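Local atomic coordinates of alanine racemase, biosynthetic (Pseudomonas aeruginosa PAO1, PDB entry 6A2F), a protein that belongs to the pyridoxal-phosphate-dependent alanine racemase family and pairs an N-terminal TIM-type alpha/beta barrel with a mainly beta C-terminal domain in a two-chain assembly. Residues R27-V32 with D52-A57; S73-L78 with R95-I100; L122-G127 with L156-A161; D187-A192 with A203-L208. One frame throughout, in Å; residues are numbered along the deposited sequence.

In the fold
Followed from the N terminus, the chain builds a TIM-type barrel, and the four contacts sample its eight parallel strands two at a time. Contact 1 joins 28-32 to 55-58 and closes a loop over helix 42-48; contact 2 joins 75-78 to 98-100 over helix 87-93; contact 3 joins 118-123 to 151-157 over helix 135-145; contact 4 joins 189-190 to 207-208 over helix 194-199. All are in series, none nested or crossed. Backbone bonds stitch them together: 55-58 to 75-78 between contacts 1 and 2, 98-100 to 118-123 between 2 and 3, 151-157 to 189-190 between 3 and 4. Strand 207-208 then returns to 28-32, closing the ring.

Contact 1. Residues R27-V32 with D52-A57; sequences RQAFAV and DADGFA
Phe-30 and Phe-56 sit on neighbouring strands with their rings on opposite sides of the sheet. The Phe-30 ring has Phe-56 N in its plane at the edge, while Phe-56 O comes at a slant, 3.6 Å from Phe-30 CD1; the Trp-207 ring and the side chains of Arg-75 and Leu-77 also pack on it. The Phe-56 ring is approached obliquely by the Ala-31 methyl, with Phe-56 CD1 3.9 Å from Ala-31 CB. At the start of strand 28-32 the side chains of Gln-28 and Asp-54 cross at about a right angle, their amide and carboxylate planes 32° apart.

Asp-54 shows how a side chain can do the work of a backbone carbonyl. With CG placed beside its own backbone N (chi1 -54°), it reaches across so that OD2 accepts from Ala-29 N at 2.8 Å through the anti lone pair. The same oxygen forms a salt bridge with Lys-21, which ties the start of the strand to helix 10-22. Regular pairing follows: Ala-31 N donates to Gly-55 O at 2.9 Å, and Ala-57 N to Ala-31 O at 3.0 Å.

On the inner side Ala-57 CB lies 4.1 Å from Phe-30 CB and equally far from Val-32 CG2, while Ala-31 packs outward on Tyr-17 and Leu-49. Parallel pairing across an intervening helix is the beta-alpha-beta unit of the TIM-type barrel, and the Val-32 side chain comes within about 7 Å of a bound D-lysine, nearest atoms.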
loop_
_atom_site.group_PDB
_atom_site.type_symbol
_atom_site.label_atom_id
_atom_site.label_comp_id
_atom_site.label_asym_id
_atom_site.label_seq_id
_atom_site.Cartn_x
_atom_site.Cartn_y
_atom_site.Cartn_z
ATOM N N ARG A 27 12.222 33.599 2.112
ATOM C CA ARG A 27 11.226 32.931 2.932
ATOM C C ARG A 27 11.760 31.615 3.493
ATOM O O ARG A 27 12.871 31.206 3.170
ATOM C CB ARG A 27 9.963 32.696 2.100
ATOM C CG ARG A 27 8.937 33.822 2.158
ATOM C CD ARG A 27 9.423 35.172 1.645
ATOM N NE ARG A 27 8.290 36.044 1.334
ATOM C CZ ARG A 27 7.823 36.284 0.105
ATOM N NH1 ARG A 27 6.778 37.082 -0.056
ATOM N NH2 ARG A 27 8.399 35.742 -0.965
ATOM N N GLN A 28 10.968 30.966 4.342
ATOM C CA GLN A 28 11.335 29.670 4.922
ATOM C C GLN A 28 10.552 28.526 4.263
ATOM O O GLN A 28 9.493 28.746 3.668
ATOM C CB GLN A 28 11.079 29.666 6.431
ATOM C CG GLN A 28 11.728 30.799 7.210
ATOM C CD GLN A 28 13.227 30.635 7.332
ATOM O OE1 GLN A 28 13.717 29.718 8.000
ATOM N NE2 GLN A 28 13.969 31.524 6.686
ATOM N N ALA A 29 11.073 27.307 4.368
ATOM C CA ALA A 29 10.369 26.140 3.835
ATOM C C ALA A 29 10.330 24.952 4.804
ATOM O O ALA A 29 11.371 24.520 5.317
ATOM C CB ALA A 29 10.959 25.726 2.495
ATOM N N PHE A 30 9.123 24.443 5.056
ATOM C CA PHE A 30 8.953 23.173 5.754
ATOM C C PHE A 30 9.288 22.037 4.797
ATOM O O PHE A 30 8.822 22.031 3.656
ATOM C CB PHE A 30 7.500 22.976 6.206
ATOM C CG PHE A 30 7.128 23.710 7.461
ATOM C CD1 PHE A 30 7.649 23.328 8.694
ATOM C CD2 PHE A 30 6.220 24.763 7.418
ATOM C CE1 PHE A 30 7.291 23.997 9.856
ATOM C CE2 PHE A 30 5.858 25.437 8.574
ATOM C CZ PHE A 30 6.393 25.052 9.795
ATOM N N ALA A 31 10.092 21.080 5.254
ATOM C CA ALA A 31 10.211 19.811 4.549
ATOM C C ALA A 31 9.083 18.905 5.039
ATOM O O ALA A 31 9.073 18.487 6.200
ATOM C CB ALA A 31 11.572 19.172 4.787
ATOM N N VAL A 32 8.112 18.640 4.165
ATOM C CA VAL A 32 6.995 17.757 4.498
ATOM C C VAL A 32 7.480 16.320 4.364
ATOM O O VAL A 32 7.779 15.852 3.264
ATOM C CB VAL A 32 5.750 18.016 3.613
ATOM C CG1 VAL A 32 4.641 17.029 3.943
ATOM C CG2 VAL A 32 5.256 19.450 3.765
ATOM N N ASP A 52 19.940 21.324 6.246
ATOM C CA ASP A 52 19.375 22.022 5.089
ATOM C C ASP A 52 18.008 22.635 5.380
ATOM O O ASP A 52 17.734 23.765 4.971
ATOM C CB ASP A 52 19.241 21.078 3.888
ATOM C CG ASP A 52 20.563 20.802 3.191
ATOM O OD1 ASP A 52 21.633 21.197 3.708
ATOM O OD2 ASP A 52 20.529 20.173 2.114
ATOM N N ALA A 53 17.158 21.877 6.074
ATOM C CA ALA A 53 15.753 22.242 6.243
ATOM C C ALA A 53 15.544 23.329 7.293
ATOM O O ALA A 53 16.163 23.309 8.356
ATOM C CB ALA A 53 14.918 21.014 6.574
ATOM N N ASP A 54 14.663 24.272 6.980
ATOM C CA ASP A 54 14.291 25.320 7.923
ATOM C C ASP A 54 13.401 24.749 9.020
ATOM O O ASP A 54 13.369 25.264 10.128
ATOM C CB ASP A 54 13.576 26.465 7.202
ATOM C CG ASP A 54 14.383 27.019 6.039
ATOM O OD1 ASP A 54 15.628 27.088 6.148
ATOM O OD2 ASP A 54 13.768 27.385 5.014
ATOM N N GLY A 55 12.689 23.677 8.695
ATOM C CA GLY A 55 11.847 22.976 9.653
ATOM C C GLY A 55 11.215 21.760 9.017
ATOM O O GLY A 55 11.399 21.512 7.828
ATOM N N PHE A 56 10.459 21.004 9.805
ATOM C CA PHE A 56 9.817 19.787 9.317
ATOM C C PHE A 56 8.323 19.795 9.587
ATOM O O PHE A 56 7.876 20.309 10.611
ATOM C CB PHE A 56 10.454 18.551 9.958
ATOM C CG PHE A 56 11.901 18.369 9.611
ATOM C CD1 PHE A 56 12.272 17.781 8.408
ATOM C CD2 PHE A 56 12.895 18.787 10.486
ATOM C CE1 PHE A 56 13.608 17.615 8.083
ATOM C CE2 PHE A 56 14.236 18.623 10.169
ATOM C CZ PHE A 56 14.592 18.035 8.967
ATOM N N ALA A 57 7.558 19.222 8.664
ATOM C CA ALA A 57 6.117 19.060 8.846
ATOM C C ALA A 57 5.719 17.585 8.737
ATOM O O ALA A 57 6.148 16.875 7.817
ATOM C CB ALA A 57 5.353 19.903 7.836
#

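Contact 2. Residues S73-L78 with R95-I100; sequences SARILL and RLDLVI
Arg-75 and Asp-97 supply the charged part of this contact. Arg-75 NH1 donates to Asp-97 OD2 at 2.8 Å in a salt bridge that uses the syn lone pair, and the oxygen sits at the guanidinium edge, tilted 18° out of its plane. The bend at chi3 of Arg-75 (-80°) folds the guanidinium over to the acid, yet the two planar groups stand almost perpendicular, at 87°, and a single nitrogen, NH1, makes the bridge to Asp-97. Arg-75 NH1 has a second anionic partner in Glu-153.

The backbone bonds run through the same aspartate: Asp-97 N donates to Ile-76 O at 2.8 Å, and Leu-78 N to Asp-97 O at 3.0 Å. Beside them a water accepts from Ile-76 N at 3.0 Å and lies 2.8 Å from Asp-97 OD1, close also to Arg-95 O where helix 87-93 has ended in a Schellman motif.

Apolar contacts flank the backbone pairing. Leu-96 CD2 rests 3.6 Å from Ile-76 CB, its sister methyl CD1 touches Leu-78, and Leu-78 CD1 lies alongside Leu-98 CD2. Towards the barrel interior, Leu-77 CD1 meets Val-99 CG2 at 3.8 Å.

Asn-119 and Trp-121 of the next strand also donate to the Asp-97 carboxylate. Such a buried acid, met by a guanidinium and two further side-chain N-H donors, is probably ionised and links three consecutive barrel strands.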
loop_
_atom_site.group_PDB
_atom_site.type_symbol
_atom_site.label_atom_id
_atom_site.label_comp_id
_atom_site.label_asym_id
_atom_site.label_seq_id
_atom_site.Cartn_x
_atom_site.Cartn_y
_atom_site.Cartn_z
ATOM N N SER A 73 16.469 20.523 17.969
ATOM C CA SER A 73 16.057 21.931 17.994
ATOM C C SER A 73 15.148 22.385 16.846
ATOM O O SER A 73 14.559 23.464 16.919
ATOM C CB SER A 73 17.289 22.832 18.067
ATOM O OG SER A 73 18.218 22.473 17.065
ATOM N N ALA A 74 15.034 21.578 15.794
ATOM C CA ALA A 74 14.292 21.995 14.606
ATOM C C ALA A 74 12.805 22.229 14.878
ATOM O O ALA A 74 12.201 21.581 15.747
ATOM C CB ALA A 74 14.468 20.991 13.482
ATOM N N ARG A 75 12.231 23.169 14.131
ATOM C CA ARG A 75 10.793 23.402 14.134
ATOM C C ARG A 75 10.075 22.183 13.530
ATOM O O ARG A 75 10.388 21.756 12.418
ATOM C CB ARG A 75 10.461 24.671 13.340
ATOM C CG ARG A 75 9.039 25.174 13.532
ATOM C CD ARG A 75 8.661 26.229 12.503
ATOM N NE ARG A 75 9.160 27.575 12.817
ATOM C CZ ARG A 75 8.438 28.543 13.379
ATOM N NH1 ARG A 75 7.172 28.328 13.723
ATOM N NH2 ARG A 75 8.984 29.731 13.601
ATOM N N ILE A 76 9.144 21.611 14.289
ATOM C CA ILE A 76 8.314 20.504 13.804
ATOM C C ILE A 76 6.831 20.879 13.903
ATOM O O ILE A 76 6.308 21.124 14.989
ATOM C CB ILE A 76 8.579 19.174 14.559
ATOM C CG1 ILE A 76 10.077 18.829 14.584
ATOM C CG2 ILE A 76 7.786 18.038 13.923
ATOM C CD1 ILE A 76 10.452 17.750 15.579
ATOM N N LEU A 77 6.168 20.923 12.755
ATOM C CA LEU A 77 4.756 21.273 12.674
ATOM C C LEU A 77 3.874 20.032 12.572
ATOM O O LEU A 77 4.082 19.192 11.707
ATOM C CB LEU A 77 4.521 22.171 11.458
ATOM C CG LEU A 77 3.078 22.480 11.057
ATOM C CD1 LEU A 77 2.386 23.291 12.138
ATOM C CD2 LEU A 77 3.056 23.216 9.726
ATOM N N LEU A 78 2.902 19.922 13.474
ATOM C CA LEU A 78 1.836 18.934 13.344
ATOM C C LEU A 78 0.758 19.527 12.439
ATOM O O LEU A 78 0.039 20.442 12.843
ATOM C CB LEU A 78 1.226 18.598 14.707
ATOM C CG LEU A 78 2.053 17.939 15.815
ATOM C CD1 LEU A 78 1.283 18.010 17.131
ATOM C CD2 LEU A 78 2.406 16.499 15.477
ATOM N N ARG A 95 8.387 19.933 22.063
ATOM C CA ARG A 95 8.438 21.315 21.565
ATOM C C ARG A 95 7.944 21.447 20.114
ATOM O O ARG A 95 8.682 21.865 19.214
ATOM C CB ARG A 95 9.843 21.902 21.739
ATOM C CG ARG A 95 10.219 22.206 23.182
ATOM C CD ARG A 95 11.494 23.040 23.217
ATOM N NE ARG A 95 11.628 23.836 24.445
ATOM C CZ ARG A 95 12.119 25.077 24.493
ATOM N NH1 ARG A 95 12.206 25.712 25.657
ATOM N NH2 ARG A 95 12.514 25.689 23.380
ATOM N N LEU A 96 6.679 21.085 19.910
ATOM C CA LEU A 96 6.083 21.037 18.580
ATOM C C LEU A 96 5.206 22.243 18.291
ATOM O O LEU A 96 4.652 22.858 19.209
ATOM C CB LEU A 96 5.259 19.758 18.411
ATOM C CG LEU A 96 5.946 18.411 18.656
ATOM C CD1 LEU A 96 4.944 17.288 18.469
ATOM C CD2 LEU A 96 7.146 18.216 17.745
ATOM N N ASP A 97 5.101 22.580 17.007
ATOM C CA ASP A 97 4.148 23.576 16.543
ATOM C C ASP A 97 2.785 22.922 16.425
ATOM O O ASP A 97 2.638 21.891 15.761
ATOM C CB ASP A 97 4.558 24.144 15.188
ATOM C CG ASP A 97 5.654 25.179 15.291
ATOM O OD1 ASP A 97 6.413 25.181 16.287
ATOM O OD2 ASP A 97 5.755 26.000 14.357
ATOM N N LEU A 98 1.792 23.523 17.065
ATOM C CA LEU A 98 0.449 22.977 17.052
ATOM C C LEU A 98 -0.409 23.622 15.973
ATOM O O LEU A 98 -0.184 24.773 15.587
ATOM C CB LEU A 98 -0.215 23.134 18.420
ATOM C CG LEU A 98 0.508 22.539 19.633
ATOM C CD1 LEU A 98 -0.298 22.809 20.892
ATOM C CD2 LEU A 98 0.777 21.048 19.464
ATOM N N VAL A 99 -1.374 22.849 15.481
ATOM C CA VAL A 99 -2.431 23.349 14.622
ATOM C C VAL A 99 -3.764 23.251 15.370
ATOM O O VAL A 99 -4.029 22.259 16.061
ATOM C CB VAL A 99 -2.481 22.584 13.273
ATOM C CG1 VAL A 99 -3.861 22.653 12.638
ATOM C CG2 VAL A 99 -1.440 23.131 12.308
ATOM N N ILE A 100 -4.578 24.301 15.250
ATOM C CA ILE A 100 -5.975 24.267 15.689
ATOM C C ILE A 100 -6.909 24.485 14.487
ATOM O O ILE A 100 -6.841 25.518 13.822
ATOM C CB ILE A 100 -6.259 25.281 16.823
ATOM C CG1 ILE A 100 -5.427 24.940 18.064
ATOM C CG2 ILE A 100 -7.743 25.295 17.165
ATOM C CD1 ILE A 100 -5.413 26.015 19.128
HETATM O O HOH W 1 8.339 23.182 16.665
#

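Contact 3. Residues L122-G127 with L156-A161; sequences LKLDSG and LISHFA
Ser-158 and Ser-126 meet through their hydroxyls because of two different first torsions. In Ser-158 the OG stands opposite the backbone N (chi1 -155°), which extends it across to the other segment; in Ser-126 it sits between N and the carbonyl carbon (chi1 60°), turned back to meet it. The pair belongs to a beta-alpha-beta crossover of the TIM-type barrel, made by strand 118-123, helix 135-145 and strand 151-157.

In the parallel pairing Ile-157 N donates to Leu-122 O at 2.9 Å, and Leu-124 N to Ile-157 O at 2.8 Å, the latter nearly in line with the carbonyl. On one side of the sheet Ile-157 CG2 packs 3.9 Å from CB of Lys-123, whose NZ bonds to Leu-79 O and to a malonate ion, probably from the crystallisation liquor. On the other side Leu-156 CD1 touches Leu-124 CB at 4.1 Å, and Leu-122 and Leu-156 rest on Leu-138 of the crossover helix.

Further along, Asp-125 OD1 accepts from Gly-127 N in an Asx turn, while its OD2 forms a salt bridge with Arg-244 of the second subunit. His-159 NE2 is hydrogen-bonded to Tyr-254 OH of that subunit, and its side chain comes within about 5 Å of a bound D-lysine, nearest atoms. A water spans the two loops from Ser-126 N to His-159 O.

The hydroxyls form a chain of hydrogen bonds: Gln-174 NE2 donates to Ser-126 OG, this to Ser-158 OG at 2.9 Å, and Ser-158 OG to Leu-124 O at 2.6 Å, arriving from above the carbonyl plane.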
loop_
_atom_site.group_PDB
_atom_site.type_symbol
_atom_site.label_atom_id
_atom_site.label_comp_id
_atom_site.label_asym_id
_atom_site.label_seq_id
_atom_site.Cartn_x
_atom_site.Cartn_y
_atom_site.Cartn_z
ATOM N N LEU A 122 -3.350 28.536 13.325
ATOM C CA LEU A 122 -4.792 28.450 13.158
ATOM C C LEU A 122 -5.082 28.104 11.713
ATOM O O LEU A 122 -4.580 28.764 10.798
ATOM C CB LEU A 122 -5.471 29.778 13.524
ATOM C CG LEU A 122 -5.562 30.198 14.990
ATOM C CD1 LEU A 122 -6.092 31.618 15.103
ATOM C CD2 LEU A 122 -6.447 29.239 15.772
ATOM N N LYS A 123 -5.887 27.067 11.508
ATOM C CA LYS A 123 -6.179 26.605 10.161
ATOM C C LYS A 123 -7.472 27.175 9.615
ATOM O O LYS A 123 -8.550 26.959 10.169
ATOM C CB LYS A 123 -6.192 25.076 10.079
ATOM C CG LYS A 123 -6.323 24.555 8.651
ATOM C CD LYS A 123 -6.157 23.050 8.562
ATOM C CE LYS A 123 -4.725 22.627 8.839
ATOM N NZ LYS A 123 -4.590 21.150 8.738
ATOM N N LEU A 124 -7.341 27.902 8.516
ATOM C CA LEU A 124 -8.478 28.385 7.758
ATOM C C LEU A 124 -8.918 27.333 6.751
ATOM O O LEU A 124 -8.099 26.788 6.002
ATOM C CB LEU A 124 -8.105 29.678 7.023
ATOM C CG LEU A 124 -9.085 30.223 5.981
ATOM C CD1 LEU A 124 -10.333 30.793 6.644
ATOM C CD2 LEU A 124 -8.396 31.268 5.122
ATOM N N ASP A 125 -10.224 27.128 6.659
ATOM C CA ASP A 125 -10.760 26.266 5.634
ATOM C C ASP A 125 -11.132 27.285 4.567
ATOM O O ASP A 125 -12.070 28.050 4.737
ATOM C CB ASP A 125 -11.998 25.527 6.122
ATOM C CG ASP A 125 -12.712 24.783 5.009
ATOM O OD1 ASP A 125 -12.150 24.650 3.913
ATOM O OD2 ASP A 125 -13.845 24.331 5.235
ATOM N N SER A 126 -10.384 27.302 3.475
ATOM C CA SER A 126 -10.615 28.260 2.399
ATOM C C SER A 126 -11.330 27.720 1.162
ATOM O O SER A 126 -11.466 28.427 0.175
ATOM C CB SER A 126 -9.310 28.948 2.002
ATOM O OG SER A 126 -8.354 28.020 1.554
ATOM N N GLY A 127 -11.825 26.494 1.229
ATOM C CA GLY A 127 -12.499 25.899 0.090
ATOM C C GLY A 127 -12.300 24.405 -0.049
ATOM O O GLY A 127 -13.016 23.759 -0.793
ATOM N N LEU A 156 -1.113 31.663 10.758
ATOM C CA LEU A 156 -2.214 31.312 9.865
ATOM C C LEU A 156 -1.787 30.276 8.825
ATOM O O LEU A 156 -0.727 30.403 8.201
ATOM C CB LEU A 156 -2.787 32.560 9.182
ATOM C CG LEU A 156 -3.963 32.368 8.211
ATOM C CD1 LEU A 156 -5.236 31.969 8.942
ATOM C CD2 LEU A 156 -4.194 33.614 7.366
ATOM N N ILE A 157 -2.625 29.255 8.646
ATOM C CA ILE A 157 -2.377 28.200 7.662
ATOM C C ILE A 157 -3.662 27.819 6.907
ATOM O O ILE A 157 -4.750 27.758 7.491
ATOM C CB ILE A 157 -1.670 26.959 8.292
ATOM C CG1 ILE A 157 -1.174 25.993 7.203
ATOM C CG2 ILE A 157 -2.565 26.252 9.308
ATOM C CD1 ILE A 157 -0.352 24.826 7.712
ATOM N N SER A 158 -3.523 27.606 5.600
ATOM C CA SER A 158 -4.587 27.058 4.772
ATOM C C SER A 158 -3.967 26.246 3.641
ATOM O O SER A 158 -2.753 26.294 3.429
ATOM C CB SER A 158 -5.488 28.165 4.221
ATOM O OG SER A 158 -6.775 27.660 3.919
ATOM N N HIS A 159 -4.799 25.508 2.916
ATOM C CA HIS A 159 -4.315 24.545 1.935
ATOM C C HIS A 159 -5.211 24.538 0.691
ATOM O O HIS A 159 -6.437 24.493 0.811
ATOM C CB HIS A 159 -4.252 23.152 2.580
ATOM C CG HIS A 159 -3.576 22.113 1.739
ATOM N ND1 HIS A 159 -2.206 22.047 1.591
ATOM C CD2 HIS A 159 -4.081 21.085 1.017
ATOM C CE1 HIS A 159 -1.898 21.029 0.808
ATOM N NE2 HIS A 159 -3.019 20.429 0.445
ATOM N N PHE A 160 -4.589 24.590 -0.491
ATOM C CA PHE A 160 -5.299 24.623 -1.779
ATOM C C PHE A 160 -5.902 23.274 -2.142
ATOM O O PHE A 160 -5.358 22.235 -1.775
ATOM C CB PHE A 160 -4.349 25.019 -2.912
ATOM C CG PHE A 160 -3.993 26.480 -2.945
ATOM C CD1 PHE A 160 -4.969 27.451 -3.155
ATOM C CD2 PHE A 160 -2.667 26.883 -2.812
ATOM C CE1 PHE A 160 -4.633 28.795 -3.210
ATOM C CE2 PHE A 160 -2.325 28.227 -2.867
ATOM C CZ PHE A 160 -3.308 29.184 -3.067
ATOM N N ALA A 161 -7.005 23.294 -2.887
ATOM C CA ALA A 161 -7.641 22.059 -3.370
ATOM C C ALA A 161 -7.287 21.710 -4.823
ATOM O O ALA A 161 -7.381 20.549 -5.229
ATOM C CB ALA A 161 -9.155 22.135 -3.199
HETATM O O HOH W 2 -8.784 24.963 2.717
#

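Contact 4. Residues D187-A192 with A203-L208; sequences DQRSLA and AHMDWL
Arg-189 and Asp-206 carry most of the polar pairing here. Arg-189 O takes two backbone donors, Asp-206 N at 2.8 Å and Trp-207 N at 3.2 Å, which reach it from opposite faces of its plane. In return Arg-189 N gives a bent bond (133°) to Asp-206 OD2 at 2.7 Å, on the anti lone pair. One residue further on, Ser-190 OG, held opposite its backbone N (chi1 -176°), donates to Trp-207 O at 2.7 Å.

Electrostatics adds to this. Asp-206 OD2 lies over the centre of one guanidinium face of Arg-189, in a long salt bridge of charges alone, with no N-H aimed at the oxygen. Meanwhile Arg-189 NH1 makes a weak hydrogen bond to Met-205 SD at 3.7 Å, near the guanidinium plane.

Among the flat groups, the Gln-188 amide stands nearly upright to the indole (87°), with NE2 at the Trp-207 ring edge; NE2 and Trp-207 NE1 are both donors and do not bond.

Apolar contact comes from Leu-191 CD2, 3.8 Å from Ala-203 CB, and from Ala-192 CB, which packs on Ala-203 and on Leu-208 CD2.

These are the last two strands of the barrel. Strand 189-190 pairs with 151-157 and 207-208 with 28-32, while Trp-207 packs against Arg-75 of strand 75-78 and Leu-191 and Met-205 lean on Phe-178 of helix 169-179.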
loop_
_atom_site.group_PDB
_atom_site.type_symbol
_atom_site.label_atom_id
_atom_site.label_comp_id
_atom_site.label_asym_id
_atom_site.label_seq_id
_atom_site.Cartn_x
_atom_site.Cartn_y
_atom_site.Cartn_z
ATOM N N ASP A 187 2.197 35.961 13.258
ATOM C CA ASP A 187 3.652 35.867 13.237
ATOM C C ASP A 187 4.145 35.207 11.956
ATOM O O ASP A 187 5.162 35.613 11.398
ATOM C CB ASP A 187 4.157 35.102 14.460
ATOM C CG ASP A 187 3.866 35.827 15.753
ATOM O OD1 ASP A 187 4.495 36.877 15.994
ATOM O OD2 ASP A 187 3.007 35.356 16.526
ATOM N N GLN A 188 3.418 34.187 11.503
ATOM C CA GLN A 188 3.767 33.447 10.290
ATOM C C GLN A 188 2.518 33.101 9.493
ATOM O O GLN A 188 1.456 32.829 10.060
ATOM C CB GLN A 188 4.526 32.148 10.613
ATOM C CG GLN A 188 5.643 32.249 11.642
ATOM C CD GLN A 188 6.926 32.882 11.119
ATOM O OE1 GLN A 188 7.853 33.104 11.883
ATOM N NE2 GLN A 188 6.988 33.164 9.826
ATOM N N ARG A 189 2.659 33.107 8.173
ATOM C CA ARG A 189 1.574 32.737 7.277
ATOM C C ARG A 189 2.081 31.657 6.346
ATOM O O ARG A 189 3.191 31.758 5.816
ATOM C CB ARG A 189 1.086 33.940 6.466
ATOM C CG ARG A 189 0.890 35.219 7.264
ATOM C CD ARG A 189 0.657 36.397 6.334
ATOM N NE ARG A 189 1.608 37.479 6.590
ATOM C CZ ARG A 189 2.610 37.823 5.780
ATOM N NH1 ARG A 189 2.813 37.181 4.631
ATOM N NH2 ARG A 189 3.413 38.826 6.119
ATOM N N SER A 190 1.278 30.613 6.163
ATOM C CA SER A 190 1.651 29.501 5.295
ATOM C C SER A 190 0.458 29.045 4.473
ATOM O O SER A 190 -0.611 28.766 5.025
ATOM C CB SER A 190 2.211 28.341 6.114
ATOM O OG SER A 190 2.663 27.304 5.269
ATOM N N LEU A 191 0.653 28.965 3.157
ATOM C CA LEU A 191 -0.423 28.627 2.221
ATOM C C LEU A 191 0.010 27.663 1.104
ATOM O O LEU A 191 -0.805 26.890 0.598
ATOM C CB LEU A 191 -1.011 29.913 1.625
ATOM C CG LEU A 191 -2.112 29.892 0.554
ATOM C CD1 LEU A 191 -3.344 29.114 0.994
ATOM C CD2 LEU A 191 -2.481 31.321 0.191
ATOM N N ALA A 192 1.293 27.698 0.746
ATOM C CA ALA A 192 1.788 27.025 -0.459
ATOM C C ALA A 192 2.237 25.571 -0.273
ATOM O O ALA A 192 3.208 25.299 0.446
ATOM C CB ALA A 192 2.917 27.841 -1.080
ATOM N N ALA A 203 1.035 32.922 -3.010
ATOM C CA ALA A 203 0.733 32.002 -1.917
ATOM C C ALA A 203 1.951 31.694 -1.051
ATOM O O ALA A 203 1.827 31.002 -0.040
ATOM C CB ALA A 203 0.140 30.711 -2.465
ATOM N N HIS A 204 3.117 32.202 -1.452
ATOM C CA HIS A 204 4.380 31.880 -0.783
ATOM C C HIS A 204 4.413 32.282 0.692
ATOM O O HIS A 204 4.937 31.535 1.523
ATOM C CB HIS A 204 5.585 32.470 -1.532
ATOM C CG HIS A 204 5.888 31.787 -2.833
ATOM N ND1 HIS A 204 6.828 32.262 -3.724
ATOM C CD2 HIS A 204 5.364 30.674 -3.402
ATOM C CE1 HIS A 204 6.883 31.463 -4.773
ATOM N NE2 HIS A 204 6.003 30.494 -4.604
ATOM N N MET A 205 3.860 33.455 1.006
ATOM C CA MET A 205 3.761 33.942 2.390
ATOM C C MET A 205 5.087 33.823 3.164
ATOM O O MET A 205 6.116 34.281 2.677
ATOM C CB MET A 205 2.599 33.255 3.120
ATOM C CG MET A 205 1.243 33.427 2.442
ATOM S SD MET A 205 0.683 35.144 2.458
ATOM C CE MET A 205 -0.646 35.076 1.261
ATOM N N ASP A 206 5.073 33.211 4.349
ATOM C CA ASP A 206 6.285 33.130 5.181
ATOM C C ASP A 206 6.948 31.750 5.170
ATOM O O ASP A 206 8.175 31.652 5.144
ATOM C CB ASP A 206 5.986 33.545 6.625
ATOM C CG ASP A 206 5.401 34.937 6.726
ATOM O OD1 ASP A 206 6.017 35.893 6.206
ATOM O OD2 ASP A 206 4.322 35.076 7.331
ATOM N N TRP A 207 6.132 30.697 5.206
ATOM C CA TRP A 207 6.623 29.321 5.213
ATOM C C TRP A 207 5.995 28.508 4.084
ATOM O O TRP A 207 4.779 28.322 4.039
ATOM C CB TRP A 207 6.368 28.639 6.568
ATOM C CG TRP A 207 7.305 29.073 7.662
ATOM C CD1 TRP A 207 7.252 30.239 8.369
ATOM C CD2 TRP A 207 8.426 28.341 8.181
ATOM N NE1 TRP A 207 8.276 30.287 9.289
ATOM C CE2 TRP A 207 9.012 29.136 9.196
ATOM C CE3 TRP A 207 8.998 27.096 7.882
ATOM C CZ2 TRP A 207 10.140 28.727 9.918
ATOM C CZ3 TRP A 207 10.124 26.692 8.598
ATOM C CH2 TRP A 207 10.679 27.509 9.610
ATOM N N LEU A 208 6.840 28.040 3.170
ATOM C CA LEU A 208 6.429 27.110 2.129
ATOM C C LEU A 208 6.244 25.724 2.736
ATOM O O LEU A 208 6.858 25.405 3.754
ATOM C CB LEU A 208 7.491 27.049 1.027
ATOM C CG LEU A 208 8.020 28.365 0.438
ATOM C CD1 LEU A 208 9.195 28.079 -0.482
ATOM C CD2 LEU A 208 6.934 29.150 -0.291
#